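Agarase (PDB 6XJ9) probably hydrolyses agarose, as a family 50 glycoside hydrolase (agarase) of a marine bacterium. Local coordinates at residues Gly236-Glu241 with Thr740-Ile745. Numbering follows the deposited sequence.
Sequences GKVHSE and TDRPYI
Arg742 lays its guanidinium against Val238 CG2 and reaches the carbonyl of Gly236 where two loops of this GH50 agarase meet. It is a loop-to-loop contact, each loop running into a helix, made by side chains and one backbone carbonyl: segment 236-241 precedes helix 242-252, and in the other segment Tyr744 is the N-cap of the C-terminal helix 745-763.

The tight part is built round one methyl group. Val238 CG2 stands 3.5 Å from the plane of the Arg742 guanidinium, over its centre, so that one face of the charged group rests on a methyl. The same methyl lies 3.6 Å from OG1 of Thr740, whose CG2 packs against it and comes within 4.0 Å of Val238 CB. With CG1 of Val238 anti to the backbone N (chi1 161°), CG2 is left anti to the carbonyl carbon, and it is this branch that meets Arg742 and Thr740. Leu244 of helix 242-252 touches both Val238 and Thr740 and helps bury them.

Toward Gly236 the contact loosens. This glycine is exposed, and its carbonyl O is the atom that meets Arg742. Arg742 arrives on an extended chain from CG to NE, its CD 3.4 Å from Gly236 O. The stronger polar partner of the guanidinium is Asp247 of helix 242-252, in a salt bridge with NE, so Arg742 ties the C-terminal loop to the helix that follows the other segment. At the edge of the guanidinium, near its plane, NH1 gives Gly236 O a weak hydrogen bond, 3.0 Å long and bent to 145° at the hydrogen.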
ATOM      1  N   GLY A 236     -11.358   0.573  -4.583  1.00 27.71           N
ATOM      2  CA  GLY A 236     -11.607   1.680  -5.499  1.00 24.76           C
ATOM      3  C   GLY A 236     -12.800   1.470  -6.438  1.00 23.46           C
ATOM      4  O   GLY A 236     -13.050   2.291  -7.319  1.00 22.79           O
ATOM      5  N   LYS A 237     -13.566   0.392  -6.246  1.00 23.03           N
ATOM      6  CA  LYS A 237     -14.744   0.169  -7.071  1.00 23.16           C
ATOM      7  C   LYS A 237     -15.817   1.211  -6.739  1.00 23.75           C
ATOM      8  O   LYS A 237     -16.116   1.435  -5.569  1.00 25.34           O
ATOM      9  CB  LYS A 237     -15.279  -1.254  -6.871  1.00 22.46           C
ATOM     10  CG  LYS A 237     -16.587  -1.558  -7.597  1.00 22.21           C
ATOM     11  CD  LYS A 237     -16.939  -3.042  -7.693  1.00 21.70           C
ATOM     12  CE  LYS A 237     -18.132  -3.295  -8.593  1.00 22.18           C
ATOM     13  NZ  LYS A 237     -18.437  -4.742  -8.752  1.00 23.11           N
ATOM     14  N   VAL A 238     -16.410   1.800  -7.783  1.00 24.88           N
ATOM     15  CA  VAL A 238     -17.470   2.798  -7.699  1.00 24.65           C
ATOM     16  C   VAL A 238     -18.817   2.077  -7.681  1.00 27.91           C
ATOM     17  O   VAL A 238     -19.050   1.159  -8.475  1.00 24.19           O
ATOM     18  CB  VAL A 238     -17.382   3.777  -8.890  1.00 23.67           C
ATOM     19  CG1 VAL A 238     -18.688   4.533  -9.115  1.00 25.63           C
ATOM     20  CG2 VAL A 238     -16.236   4.765  -8.733  1.00 23.22           C
ATOM     21  N   HIS A 239     -19.716   2.511  -6.784  1.00 28.40           N
ATOM     22  CA  HIS A 239     -21.024   1.880  -6.685  1.00 31.29           C
ATOM     23  C   HIS A 239     -22.147   2.794  -7.175  1.00 32.20           C
ATOM     24  O   HIS A 239     -23.203   2.306  -7.570  1.00 32.62           O
ATOM     25  CB  HIS A 239     -21.264   1.303  -5.284  1.00 32.06           C
ATOM     26  CG  HIS A 239     -20.450   0.080  -5.030  1.00 33.06           C
ATOM     27  ND1 HIS A 239     -20.724  -1.124  -5.651  1.00 32.62           N
ATOM     28  CD2 HIS A 239     -19.371  -0.129  -4.245  1.00 32.14           C
ATOM     29  CE1 HIS A 239     -19.856  -2.031  -5.249  1.00 32.82           C
ATOM     30  NE2 HIS A 239     -19.014  -1.444  -4.387  1.00 32.71           N
ATOM     31  N   SER A 240     -21.922   4.112  -7.148  1.00 31.80           N
ATOM     32  CA  SER A 240     -22.938   5.040  -7.614  1.00 33.83           C
ATOM     33  C   SER A 240     -22.282   6.225  -8.308  1.00 32.84           C
ATOM     34  O   SER A 240     -21.176   6.624  -7.949  1.00 30.79           O
ATOM     35  CB  SER A 240     -23.842   5.495  -6.487  1.00 35.50           C
ATOM     36  OG  SER A 240     -23.113   6.255  -5.530  1.00 37.18           O
ATOM     37  N   GLU A 241     -23.013   6.791  -9.274  1.00 32.57           N
ATOM     38  CA  GLU A 241     -22.582   7.952 -10.030  1.00 35.64           C
ATOM     39  C   GLU A 241     -22.150   9.090  -9.104  1.00 35.24           C
ATOM     40  O   GLU A 241     -21.239   9.835  -9.452  1.00 37.02           O
ATOM     41  CB  GLU A 241     -23.685   8.377 -10.997  1.00 39.10           C
ATOM     42  CG  GLU A 241     -23.320   9.579 -11.841  1.00 41.96           C
ATOM     43  CD  GLU A 241     -24.164   9.706 -13.093  1.00 45.69           C
ATOM     44  OE1 GLU A 241     -24.573   8.659 -13.637  1.00 47.79           O
ATOM     45  OE2 GLU A 241     -24.407  10.850 -13.520  1.00 48.61           O
ATOM     46  N   THR A 740     -12.935   4.463 -13.947  1.00 19.64           N
ATOM     47  CA  THR A 740     -13.812   5.469 -13.349  1.00 20.71           C
ATOM     48  C   THR A 740     -13.035   6.738 -12.964  1.00 22.54           C
ATOM     49  O   THR A 740     -13.518   7.546 -12.163  1.00 22.50           O
ATOM     50  CB  THR A 740     -14.587   4.919 -12.141  1.00 19.00           C
ATOM     51  OG1 THR A 740     -13.665   4.370 -11.199  1.00 20.55           O
ATOM     52  CG2 THR A 740     -15.637   3.891 -12.509  1.00 20.75           C
ATOM     53  N   ASP A 741     -11.834   6.922 -13.542  1.00 21.83           N
ATOM     54  CA  ASP A 741     -11.038   8.130 -13.363  1.00 21.18           C
ATOM     55  C   ASP A 741     -10.600   8.272 -11.904  1.00 22.72           C
ATOM     56  O   ASP A 741     -10.408   9.387 -11.411  1.00 20.91           O
ATOM     57  CB  ASP A 741     -11.731   9.380 -13.928  1.00 22.10           C
ATOM     58  CG  ASP A 741     -10.838  10.620 -14.005  1.00 21.14           C
ATOM     59  OD1 ASP A 741      -9.847  10.590 -14.763  1.00 19.37           O
ATOM     60  OD2 ASP A 741     -11.158  11.626 -13.323  1.00 19.98           O
ATOM     61  N   ARG A 742     -10.384   7.128 -11.237  1.00 20.70           N
ATOM     62  CA  ARG A 742      -9.777   7.156  -9.920  1.00 21.77           C
ATOM     63  C   ARG A 742      -8.304   6.774 -10.030  1.00 21.93           C
ATOM     64  O   ARG A 742      -7.987   5.624 -10.327  1.00 20.21           O
ATOM     65  CB  ARG A 742     -10.473   6.189  -8.957  1.00 21.56           C
ATOM     66  CG  ARG A 742     -11.912   6.561  -8.630  1.00 22.37           C
ATOM     67  CD  ARG A 742     -12.574   5.602  -7.648  1.00 22.33           C
ATOM     68  NE  ARG A 742     -13.645   6.280  -6.922  1.00 22.49           N
ATOM     69  CZ  ARG A 742     -14.331   5.763  -5.913  1.00 23.29           C
ATOM     70  NH1 ARG A 742     -14.098   4.522  -5.526  1.00 23.12           N
ATOM     71  NH2 ARG A 742     -15.269   6.481  -5.312  1.00 23.54           N
ATOM     72  N   PRO A 743      -7.369   7.707  -9.720  1.00 21.62           N
ATOM     73  CA  PRO A 743      -5.953   7.360  -9.621  1.00 22.10           C
ATOM     74  C   PRO A 743      -5.743   6.230  -8.615  1.00 21.73           C
ATOM     75  O   PRO A 743      -6.364   6.201  -7.553  1.00 21.54           O
ATOM     76  CB  PRO A 743      -5.314   8.670  -9.122  1.00 22.84           C
ATOM     77  CG  PRO A 743      -6.258   9.741  -9.628  1.00 22.15           C
ATOM     78  CD  PRO A 743      -7.630   9.130  -9.429  1.00 22.12           C
ATOM     79  N   TYR A 744      -4.872   5.288  -8.986  1.00 21.81           N
ATOM     80  CA  TYR A 744      -4.400   4.248  -8.084  1.00 22.23           C
ATOM     81  C   TYR A 744      -3.482   4.891  -7.053  1.00 23.64           C
ATOM     82  O   TYR A 744      -2.386   5.331  -7.389  1.00 22.14           O
ATOM     83  CB  TYR A 744      -3.664   3.154  -8.869  1.00 21.38           C
ATOM     84  CG  TYR A 744      -4.554   2.230  -9.664  1.00 20.35           C
ATOM     85  CD1 TYR A 744      -5.241   1.196  -9.039  1.00 20.72           C
ATOM     86  CD2 TYR A 744      -4.707   2.374 -11.036  1.00 19.87           C
ATOM     87  CE1 TYR A 744      -6.070   0.340  -9.752  1.00 20.59           C
ATOM     88  CE2 TYR A 744      -5.522   1.519 -11.765  1.00 19.51           C
ATOM     89  CZ  TYR A 744      -6.205   0.498 -11.122  1.00 20.88           C
ATOM     90  OH  TYR A 744      -7.010  -0.353 -11.836  1.00 21.43           O
ATOM     91  N   ILE A 745      -3.964   4.951  -5.805  1.00 24.61           N
ATOM     92  CA  ILE A 745      -3.399   5.809  -4.774  1.00 24.83           C
ATOM     93  C   ILE A 745      -1.942   5.431  -4.502  1.00 23.66           C
ATOM     94  O   ILE A 745      -1.102   6.319  -4.343  1.00 21.65           O
ATOM     95  CB  ILE A 745      -4.278   5.783  -3.501  1.00 28.50           C
ATOM     96  CG1 ILE A 745      -5.413   6.807  -3.598  1.00 30.11           C
ATOM     97  CG2 ILE A 745      -3.435   5.997  -2.252  1.00 29.92           C
ATOM     98  CD1 ILE A 745      -6.436   6.736  -2.470  1.00 33.89           C
TER